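Extracellular solute-binding protein family 1 (Arthrobacter chlorophenolicus, PDB 4R2F) probably serves as the sugar-binding component of an ABC-type transporter, and holds the disaccharide laminaribiose in its binding pocket. Local coordinates at residues F42-W47 / V96-G101; G101-Q106 / N312-T317; A114-V119 / V147-Q152; E121-N126 / F328-L333. All blocks are in the same frame, centred on the assembly; numbering follows the deposited sequence.

Interaction 1 of 4, residues F42-W47 / V96-G101; sequences FWDMPW and VSTGGG. With BGC (beta-D-glucopyranose), chain B; BGC (beta-D-glucopyranose), chain C.
Thr98 turns its hydroxyl to the carboxylate of Asp44, and the two side chains meet obliquely: OG1 donates to Asp44 OD1 at 2.7 Å, and OD1 receives it on its anti lone pair, the one away from OD2. With chi1 at 63°, OG1 sits between the backbone N and the carbonyl carbon of Thr98, and that rotation aims it across the gap. Asp44 OD2 is taken by the hydroxyls of Tyr72 and Tyr52, leaving the buried carboxylate gripped at both oxygens. The indole of Trp47 brings its edge to the same place, with NE1 3.2 Å from Thr98 OG1, while Met45 CB sits over one face of the ring, toward its rim. Gly99 lies beneath the bent chain of Met45, whose CG comes within 3.7 Å of Gly99 CA; at the backbone angles of Gly99 a CB would press on the preceding carbonyl oxygen.

Behind these residues strands 40-44 and 96-97 run parallel. Trp43 N donates to Val96 O (3.0 Å), and Thr98 N returns a bond to Trp43 O (3.0 Å). On one face of the sheet the ring of Phe42 leans on Val96, CD1 to CG1 at 3.8 Å; on the other, Trp43 and Ser97 meet through their CB atoms.

Past the strand ends both chains enter the sugar pocket, where Gly101 N donates to O4 of the chain B glucose (2.8 Å, 163°) and the Trp47 edge lies near its O2. Three hydroxyl partners around one buried carboxylate would be expected to favour its charged form.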
# COMPACT_ATOMS: atom_id res chain seq x y z
N PHE A 42 -14.32 -1.07 16.06
CA PHE A 42 -13.29 -0.61 15.16
C PHE A 42 -12.44 -1.79 14.73
O PHE A 42 -11.85 -2.48 15.56
CB PHE A 42 -12.44 0.42 15.86
CG PHE A 42 -11.30 0.96 15.03
CD1 PHE A 42 -11.52 1.50 13.77
CD2 PHE A 42 -10.02 0.98 15.54
CE1 PHE A 42 -10.47 2.00 13.04
CE2 PHE A 42 -8.96 1.50 14.82
CZ PHE A 42 -9.18 1.99 13.56
N TRP A 43 -12.40 -2.04 13.42
CA TRP A 43 -11.52 -3.05 12.86
C TRP A 43 -10.34 -2.37 12.20
O TRP A 43 -10.50 -1.42 11.42
CB TRP A 43 -12.27 -3.88 11.81
CG TRP A 43 -13.30 -4.84 12.36
CD1 TRP A 43 -13.77 -4.92 13.65
CD2 TRP A 43 -14.00 -5.84 11.62
NE1 TRP A 43 -14.72 -5.93 13.74
CE2 TRP A 43 -14.87 -6.51 12.52
CE3 TRP A 43 -13.95 -6.26 10.28
CZ2 TRP A 43 -15.71 -7.55 12.11
CZ3 TRP A 43 -14.78 -7.31 9.88
CH2 TRP A 43 -15.66 -7.94 10.80
N ASP A 44 -9.16 -2.94 12.44
CA ASP A 44 -7.88 -2.37 12.00
C ASP A 44 -7.00 -3.49 11.42
O ASP A 44 -7.17 -4.66 11.76
CB ASP A 44 -7.18 -1.75 13.21
CG ASP A 44 -6.07 -0.73 12.82
OD1 ASP A 44 -6.13 -0.17 11.70
OD2 ASP A 44 -5.18 -0.46 13.65
N MET A 45 -6.05 -3.13 10.56
CA MET A 45 -5.22 -4.12 9.89
C MET A 45 -3.87 -4.19 10.63
O MET A 45 -3.54 -3.30 11.43
CB MET A 45 -4.99 -3.71 8.42
CG MET A 45 -6.25 -3.44 7.59
SD MET A 45 -7.57 -4.66 7.70
CE MET A 45 -6.80 -5.99 6.83
N PRO A 46 -3.05 -5.20 10.31
CA PRO A 46 -1.70 -5.19 10.82
C PRO A 46 -0.88 -4.32 9.89
O PRO A 46 -0.31 -4.80 8.91
CB PRO A 46 -1.28 -6.68 10.77
CG PRO A 46 -2.53 -7.43 10.41
CD PRO A 46 -3.32 -6.45 9.60
N TRP A 47 -0.91 -3.02 10.15
CA TRP A 47 -0.23 -2.03 9.33
C TRP A 47 1.30 -2.06 9.35
O TRP A 47 1.94 -1.75 8.36
CB TRP A 47 -0.79 -0.64 9.59
CG TRP A 47 -2.16 -0.49 9.01
CD1 TRP A 47 -3.34 -0.47 9.69
CD2 TRP A 47 -2.50 -0.40 7.63
NE1 TRP A 47 -4.38 -0.35 8.82
CE2 TRP A 47 -3.89 -0.30 7.55
CE3 TRP A 47 -1.76 -0.37 6.45
CZ2 TRP A 47 -4.56 -0.18 6.34
CZ3 TRP A 47 -2.41 -0.25 5.26
CH2 TRP A 47 -3.80 -0.16 5.21
N VAL A 96 -16.69 1.11 12.27
CA VAL A 96 -15.60 1.87 11.69
C VAL A 96 -14.44 0.93 11.39
O VAL A 96 -14.18 -0.02 12.13
CB VAL A 96 -15.05 2.91 12.70
CG1 VAL A 96 -13.98 3.79 12.06
CG2 VAL A 96 -16.17 3.75 13.28
N SER A 97 -13.71 1.23 10.32
CA SER A 97 -12.52 0.46 10.00
C SER A 97 -11.50 1.18 9.15
O SER A 97 -11.80 2.17 8.44
CB SER A 97 -12.91 -0.87 9.30
OG SER A 97 -13.04 -0.73 7.89
N THR A 98 -10.28 0.67 9.23
CA THR A 98 -9.32 0.84 8.16
C THR A 98 -9.44 -0.40 7.26
O THR A 98 -10.36 -1.20 7.41
CB THR A 98 -7.88 0.97 8.69
OG1 THR A 98 -7.49 -0.24 9.38
CG2 THR A 98 -7.80 2.12 9.62
N GLY A 99 -8.56 -0.54 6.30
CA GLY A 99 -8.63 -1.70 5.41
C GLY A 99 -8.03 -1.34 4.08
O GLY A 99 -7.11 -0.53 4.01
N GLY A 100 -8.57 -1.94 3.03
CA GLY A 100 -8.05 -1.73 1.71
C GLY A 100 -8.13 -0.27 1.30
O GLY A 100 -9.00 0.47 1.74
N GLY A 101 -7.19 0.13 0.45
CA GLY A 101 -7.13 1.50 -0.05
C GLY A 101 -8.39 1.99 -0.73
O GLY A 101 -8.69 3.17 -0.67
C2 BGC B . -2.11 -0.96 0.99
C3 BGC B . -3.63 -0.91 0.82
C4 BGC B . -4.09 -2.04 -0.09
C5 BGC B . -3.60 -3.38 0.45
C6 BGC B . -3.93 -4.54 -0.49
C1 BGC B . -1.81 -2.32 1.61
O2 BGC B . -1.65 0.09 1.82
O3 BGC B . -4.02 0.35 0.27
O4 BGC B . -5.51 -2.09 -0.10
O5 BGC B . -2.18 -3.33 0.67
O6 BGC B . -3.27 -4.41 -1.77
C2 BGC C . 1.21 -2.74 3.59
C3 BGC C . -0.07 -3.28 2.94
C4 BGC C . 0.15 -4.75 2.54
C5 BGC C . 0.66 -5.56 3.76
C6 BGC C . 0.83 -7.06 3.46
C1 BGC C . 1.66 -3.68 4.73
O1 BGC C . 2.90 -3.25 5.29
O2 BGC C . 0.98 -1.41 4.08
O3 BGC C . -0.42 -2.41 1.84
O4 BGC C . -1.04 -5.39 2.06
O5 BGC C . 1.87 -5.00 4.17
O6 BGC C . 1.68 -7.23 2.32

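Interaction 2 of 4, residues G101-Q106 / N312-T317; sequences GFQAFQ and NIMMYT. With BGC (beta-D-glucopyranose), chain B.
A thioether lies against the first turn of a helix: Met314 SD is 3.7 Å from Ala104 N and 3.8 Å from Ala104 CB, so sulfur fills the place where strand 306-316 passes under the start of helix 103-109. The position suits methionine, whose flexible chain, turned at chi1 (67°) and nearly extended at chi2 (-157°), lays a polarisable atom against both methyl and amide; chi3 then swings CE toward Gln103, 3.9 Å from its NE2. Alanine suits the helix side, since its small CB lets the strand approach closely; Met314 CB is itself 4.1 Å from it.

Gln103 crosses Met314 at about a right angle. Its CG touches the sulfur at 3.8 Å, and the extended chain carries NE2 on to the hydroxyl of Tyr316, where it makes a weak hydrogen bond of 3.3 Å. The amide and phenol planes are 48° apart. Each group has a stronger partner elsewhere: Gln103 OE1 accepts from Gly100 N, and Tyr316 OH is bonded to Ser97 OG. The glutamine therefore links the turn firmly through OE1 and the strand only weakly through NE2.

At the sugar end, Asn312 faces the carbonyl of Gly101 and the CB of Ala104. A CB on Gly101 would collide with O3 of the chain B glucose, consistent with glycine at this place.

Apolar contact through sulfur thus makes up the middle of this buried interface, while amide and hydroxyl groups lie to its sides. The bond from Gly100 N to Gln103 OE1 probably steadies the turn that presents Gly101 N to the sugar, a second-shell part in binding.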
# COMPACT_ATOMS: atom_id res chain seq x y z
N GLY A 101 -7.19 0.13 0.45
CA GLY A 101 -7.13 1.50 -0.05
C GLY A 101 -8.39 1.99 -0.73
O GLY A 101 -8.69 3.17 -0.67
N PHE A 102 -9.12 1.08 -1.38
CA PHE A 102 -10.33 1.43 -2.17
C PHE A 102 -11.60 0.75 -1.75
O PHE A 102 -12.61 0.97 -2.34
CB PHE A 102 -10.05 1.13 -3.65
CG PHE A 102 -8.68 1.57 -4.09
CD1 PHE A 102 -8.40 2.92 -4.22
CD2 PHE A 102 -7.66 0.66 -4.23
CE1 PHE A 102 -7.14 3.34 -4.57
CE2 PHE A 102 -6.40 1.07 -4.59
CZ PHE A 102 -6.14 2.41 -4.76
N GLN A 103 -11.50 -0.05 -0.71
CA GLN A 103 -12.61 -0.76 -0.08
C GLN A 103 -13.87 0.12 0.19
O GLN A 103 -15.00 -0.28 -0.04
CB GLN A 103 -12.01 -1.33 1.21
CG GLN A 103 -12.91 -1.95 2.22
CD GLN A 103 -12.08 -2.65 3.29
OE1 GLN A 103 -11.14 -3.38 2.97
NE2 GLN A 103 -12.43 -2.45 4.54
N ALA A 104 -13.65 1.33 0.68
CA ALA A 104 -14.75 2.24 0.95
C ALA A 104 -15.62 2.50 -0.31
O ALA A 104 -16.83 2.70 -0.19
CB ALA A 104 -14.21 3.54 1.50
N PHE A 105 -15.03 2.51 -1.50
CA PHE A 105 -15.81 2.74 -2.71
C PHE A 105 -16.73 1.54 -3.06
O PHE A 105 -17.81 1.74 -3.56
CB PHE A 105 -14.93 3.09 -3.91
CG PHE A 105 -14.22 4.42 -3.77
CD1 PHE A 105 -14.85 5.59 -4.14
CD2 PHE A 105 -12.94 4.49 -3.21
CE1 PHE A 105 -14.20 6.80 -3.99
CE2 PHE A 105 -12.29 5.69 -3.07
CZ PHE A 105 -12.92 6.85 -3.46
N GLN A 106 -16.27 0.32 -2.80
CA GLN A 106 -17.06 -0.87 -3.01
C GLN A 106 -18.24 -0.83 -2.08
O GLN A 106 -19.38 -1.05 -2.49
CB GLN A 106 -16.27 -2.15 -2.74
CG GLN A 106 -17.01 -3.42 -3.12
CD GLN A 106 -17.60 -3.35 -4.53
OE1 GLN A 106 -18.78 -3.66 -4.75
NE2 GLN A 106 -16.79 -2.92 -5.49
N ASN A 312 -7.40 5.12 4.10
CA ASN A 312 -8.50 5.90 4.64
C ASN A 312 -9.28 5.14 5.71
O ASN A 312 -9.20 3.92 5.82
CB ASN A 312 -9.44 6.30 3.49
CG ASN A 312 -9.85 5.12 2.62
OD1 ASN A 312 -9.19 4.80 1.58
ND2 ASN A 312 -10.90 4.44 3.02
N ILE A 313 -9.96 5.91 6.56
CA ILE A 313 -10.81 5.39 7.59
C ILE A 313 -12.23 5.57 7.15
O ILE A 313 -12.63 6.67 6.73
CB ILE A 313 -10.63 6.14 8.94
CG1 ILE A 313 -9.17 6.09 9.37
CG2 ILE A 313 -11.50 5.53 10.05
CD1 ILE A 313 -8.90 6.75 10.71
N MET A 314 -13.00 4.51 7.33
CA MET A 314 -14.33 4.42 6.80
C MET A 314 -15.32 4.04 7.89
O MET A 314 -14.99 3.37 8.87
CB MET A 314 -14.37 3.44 5.59
CG MET A 314 -14.13 1.98 5.85
SD MET A 314 -13.57 1.10 4.38
CE MET A 314 -11.82 1.39 4.52
N MET A 315 -16.52 4.55 7.73
CA MET A 315 -17.62 4.29 8.65
C MET A 315 -18.68 3.48 7.90
O MET A 315 -18.79 3.61 6.68
CB MET A 315 -18.21 5.64 9.16
CG MET A 315 -17.35 6.45 10.11
SD MET A 315 -18.14 7.95 10.73
CE MET A 315 -18.28 8.82 9.20
N TYR A 316 -19.46 2.68 8.62
CA TYR A 316 -20.45 1.78 8.04
C TYR A 316 -21.85 2.03 8.59
O TYR A 316 -21.99 2.51 9.72
CB TYR A 316 -20.10 0.33 8.37
CG TYR A 316 -18.77 -0.14 7.81
CD1 TYR A 316 -17.58 0.18 8.44
CD2 TYR A 316 -18.72 -0.89 6.66
CE1 TYR A 316 -16.36 -0.24 7.93
CE2 TYR A 316 -17.51 -1.32 6.14
CZ TYR A 316 -16.33 -1.01 6.77
OH TYR A 316 -15.13 -1.47 6.26
N THR A 317 -22.87 1.66 7.82
CA THR A 317 -24.26 1.84 8.24
C THR A 317 -24.61 1.00 9.46
O THR A 317 -25.47 1.38 10.24
CB THR A 317 -25.27 1.54 7.13
OG1 THR A 317 -25.04 0.24 6.61
CG2 THR A 317 -25.18 2.59 5.99
C2 BGC B . -2.11 -0.96 0.99
C3 BGC B . -3.63 -0.91 0.82
C4 BGC B . -4.09 -2.04 -0.09
C5 BGC B . -3.60 -3.38 0.45
C6 BGC B . -3.93 -4.54 -0.49
C1 BGC B . -1.81 -2.32 1.61
O2 BGC B . -1.65 0.09 1.82
O3 BGC B . -4.02 0.35 0.27
O4 BGC B . -5.51 -2.09 -0.10
O5 BGC B . -2.18 -3.33 0.67
O6 BGC B . -3.27 -4.41 -1.77

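Interaction 3 of 4, residues A114-V119 / V147-Q152; sequences AYADKV and VAVPWQ
Ala114 reaches the other segment through a water, which donates to Ala114 O at 2.8 Å and to Val147 O at 2.9 Å, so that it bridges the two carbonyl oxygens. Next, Tyr115 offers the edge of its ring to Val147: CE1 is 4.4 Å from CG1, a loose apolar contact near the plane of the ring. Its hydroxyl is held by Glu108, so the phenol can lie along the partly exposed border with its polar end bonded.

Ala116 occupies the N-cap position of helix 117-126, and its methyl meets Val149 CG2 at 3.7 Å. Here the helix is laid against the long strand 145-161 of the mixed sheet in this solute-binding fold; a small residue allows the first turn to come close. Asp117 follows, its OD1 accepting from Tyr146 N just ahead of the strand segment.

Still in the first turn, Val119 CG1 reaches the same Val149 methyl, CG2, at 4.1 Å, the two branched side chains crossing at a slant. With chi1 of Val149 at 180°, CG1 is anti to the backbone N and CG2 anti to the carbonyl carbon, which places the CG2 branch where both Ala116 and Val119 can touch it.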
# COMPACT_ATOMS: atom_id res chain seq x y z
N ALA A 114 -21.19 4.66 5.62
CA ALA A 114 -21.75 5.92 6.14
C ALA A 114 -20.88 7.10 5.71
O ALA A 114 -19.68 7.12 6.00
CB ALA A 114 -21.85 5.87 7.65
N TYR A 115 -21.47 8.07 5.01
CA TYR A 115 -20.73 9.20 4.45
C TYR A 115 -20.12 9.99 5.59
O TYR A 115 -20.72 10.12 6.65
CB TYR A 115 -21.63 10.09 3.57
CG TYR A 115 -22.06 9.38 2.32
CD1 TYR A 115 -21.16 9.12 1.32
CD2 TYR A 115 -23.38 8.94 2.16
CE1 TYR A 115 -21.53 8.42 0.18
CE2 TYR A 115 -23.76 8.25 1.01
CZ TYR A 115 -22.83 7.98 0.04
OH TYR A 115 -23.19 7.27 -1.11
N ALA A 116 -18.91 10.51 5.35
CA ALA A 116 -18.11 11.18 6.36
C ALA A 116 -18.25 12.70 6.40
O ALA A 116 -17.42 13.37 7.01
CB ALA A 116 -16.65 10.80 6.16
N ASP A 117 -19.32 13.23 5.81
CA ASP A 117 -19.50 14.68 5.70
C ASP A 117 -19.51 15.36 7.07
O ASP A 117 -18.92 16.41 7.22
CB ASP A 117 -20.78 15.02 4.95
CG ASP A 117 -20.76 14.54 3.52
OD1 ASP A 117 -20.11 13.52 3.24
OD2 ASP A 117 -21.39 15.16 2.66
N LYS A 118 -20.18 14.76 8.04
CA LYS A 118 -20.25 15.35 9.38
C LYS A 118 -18.90 15.32 10.08
O LYS A 118 -18.58 16.22 10.85
CB LYS A 118 -21.33 14.65 10.24
CG LYS A 118 -22.78 14.97 9.88
CD LYS A 118 -23.33 16.24 10.53
CE LYS A 118 -23.35 16.19 12.06
NZ LYS A 118 -22.18 16.87 12.71
N VAL A 119 -18.11 14.27 9.85
CA VAL A 119 -16.73 14.22 10.37
C VAL A 119 -15.92 15.36 9.78
O VAL A 119 -15.24 16.08 10.51
CB VAL A 119 -16.04 12.86 10.04
CG1 VAL A 119 -14.54 12.92 10.30
CG2 VAL A 119 -16.70 11.75 10.85
N VAL A 147 -16.72 9.43 0.92
CA VAL A 147 -16.85 8.01 1.23
C VAL A 147 -15.98 7.57 2.42
O VAL A 147 -16.24 6.53 3.02
CB VAL A 147 -16.58 7.09 0.02
CG1 VAL A 147 -17.46 7.47 -1.16
CG2 VAL A 147 -15.13 7.10 -0.37
N ALA A 148 -14.96 8.36 2.76
CA ALA A 148 -14.02 8.03 3.83
C ALA A 148 -13.14 9.24 4.08
O ALA A 148 -13.26 10.25 3.38
CB ALA A 148 -13.14 6.84 3.43
N VAL A 149 -12.24 9.13 5.06
CA VAL A 149 -11.30 10.20 5.40
C VAL A 149 -9.87 9.66 5.34
O VAL A 149 -9.58 8.61 5.94
CB VAL A 149 -11.61 10.73 6.82
CG1 VAL A 149 -10.65 11.84 7.20
CG2 VAL A 149 -13.04 11.21 6.91
N PRO A 150 -8.97 10.37 4.64
CA PRO A 150 -7.60 9.84 4.56
C PRO A 150 -6.89 9.78 5.89
O PRO A 150 -7.12 10.64 6.72
CB PRO A 150 -6.89 10.86 3.65
CG PRO A 150 -7.65 12.13 3.85
CD PRO A 150 -9.08 11.68 3.97
N TRP A 151 -6.03 8.79 6.09
CA TRP A 151 -5.23 8.76 7.33
C TRP A 151 -3.74 8.52 7.13
O TRP A 151 -2.93 8.85 7.98
CB TRP A 151 -5.83 7.78 8.37
CG TRP A 151 -5.54 6.32 8.20
CD1 TRP A 151 -6.11 5.46 7.28
CD2 TRP A 151 -4.62 5.52 8.96
NE1 TRP A 151 -5.58 4.20 7.41
CE2 TRP A 151 -4.68 4.20 8.44
CE3 TRP A 151 -3.77 5.79 10.03
CZ2 TRP A 151 -3.92 3.16 8.98
CZ3 TRP A 151 -3.01 4.77 10.54
CH2 TRP A 151 -3.09 3.45 10.02
N GLN A 152 -3.37 7.94 5.99
CA GLN A 152 -1.98 7.78 5.65
C GLN A 152 -1.84 7.46 4.18
O GLN A 152 -2.83 7.12 3.51
CB GLN A 152 -1.28 6.70 6.52
CG GLN A 152 -2.02 5.37 6.70
CD GLN A 152 -1.53 4.24 5.81
OE1 GLN A 152 -1.19 4.43 4.64
NE2 GLN A 152 -1.51 3.04 6.36
O HOH W 1 -16.92 6.64 5.79

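Interaction 4 of 4, residues E121-N126 / F328-L333; sequences EKLKSN and FVVYYL
Two helices pack side by side on the sheet of this solute-binding fold, the end of helix 117-126 against helix 322-335, with short-segment axes 10.5 Å apart at closest approach and crossing at -46°. Val330 is the central residue, its two methyls serving different neighbours. CG2 lies under the aliphatic part of Lys122, 3.9 Å from CD, and the two side chains cross at about a right angle. Lysine suits this border position because its methylenes can cover the valine while NZ runs on to a salt bridge with Glu327, one turn earlier on the same helix as Val330.

Deeper in, Leu123 and Leu333 meet nearly at right angles through their branch ends, CD1 to CD1 at 3.8 Å. Leu123 CD2 also approaches Val330 CG1 at 4.3 Å, so the leucines close the inner side of the interface, where Phe132 and Ile313 add further apolar surface.

Asn126 stands at the outer edge. Its OD1 accepts from Gln128 N, which fixes the amide, and ND2 faces Val330 from the opposite direction, 3.7 Å from CG1. That same ND2 donates to a water at 3.1 Å, and the water in turn donates to Val330 O at 2.9 Å.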
# COMPACT_ATOMS: atom_id res chain seq x y z
N GLU A 121 -16.99 18.23 8.67
CA GLU A 121 -17.47 19.45 9.35
C GLU A 121 -16.83 19.61 10.72
O GLU A 121 -16.39 20.69 11.06
CB GLU A 121 -18.98 19.44 9.58
CG GLU A 121 -19.88 19.58 8.36
CD GLU A 121 -21.35 19.28 8.69
OE1 GLU A 121 -21.82 19.66 9.79
OE2 GLU A 121 -22.05 18.65 7.86
N LYS A 122 -16.83 18.53 11.52
CA LYS A 122 -16.24 18.58 12.83
C LYS A 122 -14.74 18.89 12.75
O LYS A 122 -14.21 19.61 13.59
CB LYS A 122 -16.50 17.30 13.63
CG LYS A 122 -17.96 17.07 14.01
CD LYS A 122 -18.13 15.64 14.56
CE LYS A 122 -19.41 15.45 15.34
NZ LYS A 122 -19.32 16.15 16.64
N LEU A 123 -14.05 18.36 11.74
CA LEU A 123 -12.62 18.64 11.58
C LEU A 123 -12.38 20.10 11.16
O LEU A 123 -11.39 20.70 11.55
CB LEU A 123 -12.00 17.71 10.55
CG LEU A 123 -12.01 16.23 10.90
CD1 LEU A 123 -11.53 15.41 9.71
CD2 LEU A 123 -11.21 15.93 12.16
N LYS A 124 -13.29 20.65 10.36
CA LYS A 124 -13.21 22.06 10.01
C LYS A 124 -13.36 22.93 11.25
O LYS A 124 -12.66 23.91 11.38
CB LYS A 124 -14.24 22.42 8.95
CG LYS A 124 -13.85 21.92 7.57
CD LYS A 124 -14.88 22.25 6.53
CE LYS A 124 -14.45 21.68 5.20
NZ LYS A 124 -15.44 22.01 4.15
N SER A 125 -14.26 22.55 12.16
CA SER A 125 -14.53 23.37 13.35
C SER A 125 -13.39 23.31 14.30
O SER A 125 -12.98 24.35 14.82
CB SER A 125 -15.79 22.91 14.09
OG SER A 125 -16.92 23.05 13.28
N ASN A 126 -12.90 22.09 14.57
CA ASN A 126 -11.82 21.88 15.54
C ASN A 126 -10.43 22.27 15.01
O ASN A 126 -9.49 22.36 15.78
CB ASN A 126 -11.83 20.47 16.20
CG ASN A 126 -11.14 19.37 15.36
OD1 ASN A 126 -10.45 19.61 14.36
ND2 ASN A 126 -11.31 18.15 15.80
N PHE A 328 -15.93 8.94 17.31
CA PHE A 328 -14.78 8.07 17.38
C PHE A 328 -13.79 8.48 16.32
O PHE A 328 -12.60 8.59 16.62
CB PHE A 328 -15.11 6.58 17.17
CG PHE A 328 -13.86 5.71 17.14
CD1 PHE A 328 -13.23 5.34 18.32
CD2 PHE A 328 -13.29 5.33 15.94
CE1 PHE A 328 -12.07 4.59 18.30
CE2 PHE A 328 -12.13 4.58 15.90
CZ PHE A 328 -11.51 4.22 17.09
N VAL A 329 -14.27 8.68 15.10
CA VAL A 329 -13.35 8.97 13.98
C VAL A 329 -12.61 10.29 14.23
O VAL A 329 -11.44 10.38 13.97
CB VAL A 329 -14.03 8.96 12.60
CG1 VAL A 329 -13.10 9.51 11.51
CG2 VAL A 329 -14.51 7.56 12.22
N VAL A 330 -13.31 11.29 14.76
CA VAL A 330 -12.67 12.58 15.02
C VAL A 330 -11.62 12.43 16.14
O VAL A 330 -10.49 12.96 16.05
CB VAL A 330 -13.74 13.64 15.37
CG1 VAL A 330 -13.14 14.94 15.82
CG2 VAL A 330 -14.65 13.86 14.17
N TYR A 331 -12.00 11.71 17.17
CA TYR A 331 -11.07 11.39 18.26
C TYR A 331 -9.83 10.68 17.72
O TYR A 331 -8.69 11.04 18.03
CB TYR A 331 -11.80 10.53 19.32
CG TYR A 331 -10.87 9.80 20.26
CD1 TYR A 331 -10.36 10.41 21.41
CD2 TYR A 331 -10.48 8.50 19.98
CE1 TYR A 331 -9.49 9.72 22.26
CE2 TYR A 331 -9.63 7.81 20.81
CZ TYR A 331 -9.13 8.41 21.94
OH TYR A 331 -8.29 7.66 22.73
N TYR A 332 -10.05 9.66 16.88
CA TYR A 332 -8.93 8.82 16.42
C TYR A 332 -7.99 9.65 15.54
O TYR A 332 -6.79 9.62 15.74
CB TYR A 332 -9.43 7.59 15.71
CG TYR A 332 -8.43 6.45 15.52
CD1 TYR A 332 -8.09 5.62 16.58
CD2 TYR A 332 -7.89 6.17 14.26
CE1 TYR A 332 -7.19 4.56 16.41
CE2 TYR A 332 -7.00 5.11 14.07
CZ TYR A 332 -6.65 4.30 15.15
OH TYR A 332 -5.80 3.23 15.00
N LEU A 333 -8.54 10.40 14.59
CA LEU A 333 -7.69 11.27 13.75
C LEU A 333 -6.83 12.24 14.57
O LEU A 333 -5.68 12.49 14.22
CB LEU A 333 -8.54 12.06 12.77
CG LEU A 333 -9.15 11.23 11.66
CD1 LEU A 333 -10.20 12.06 10.96
CD2 LEU A 333 -8.06 10.78 10.70
O HOH W 2 -9.70 15.60 15.26

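How the interactions relate
Interactions 1 and 2 are wholly buried and border the sugar; they share Gly101, and Ser97 joins them by bonding to both Tyr316 OH and the backbone of Met314. Their chemistry is mixed, with hydrogen bonds set among aromatic and sulfur groups. Interaction 3, farther from the glucose, sits on the next strand, since Val149 O accepts from Ile313 N, and it relies on small apolar side chains and one water. Interaction 4 is the most peripheral: it uses the same helix 117-126 as interaction 3, shows exposed residues and a water, and meets it where Val149 CG1 touches Leu333. Polar side-chain bonding across the segments thus gives way to apolar packing with distance from the pocket.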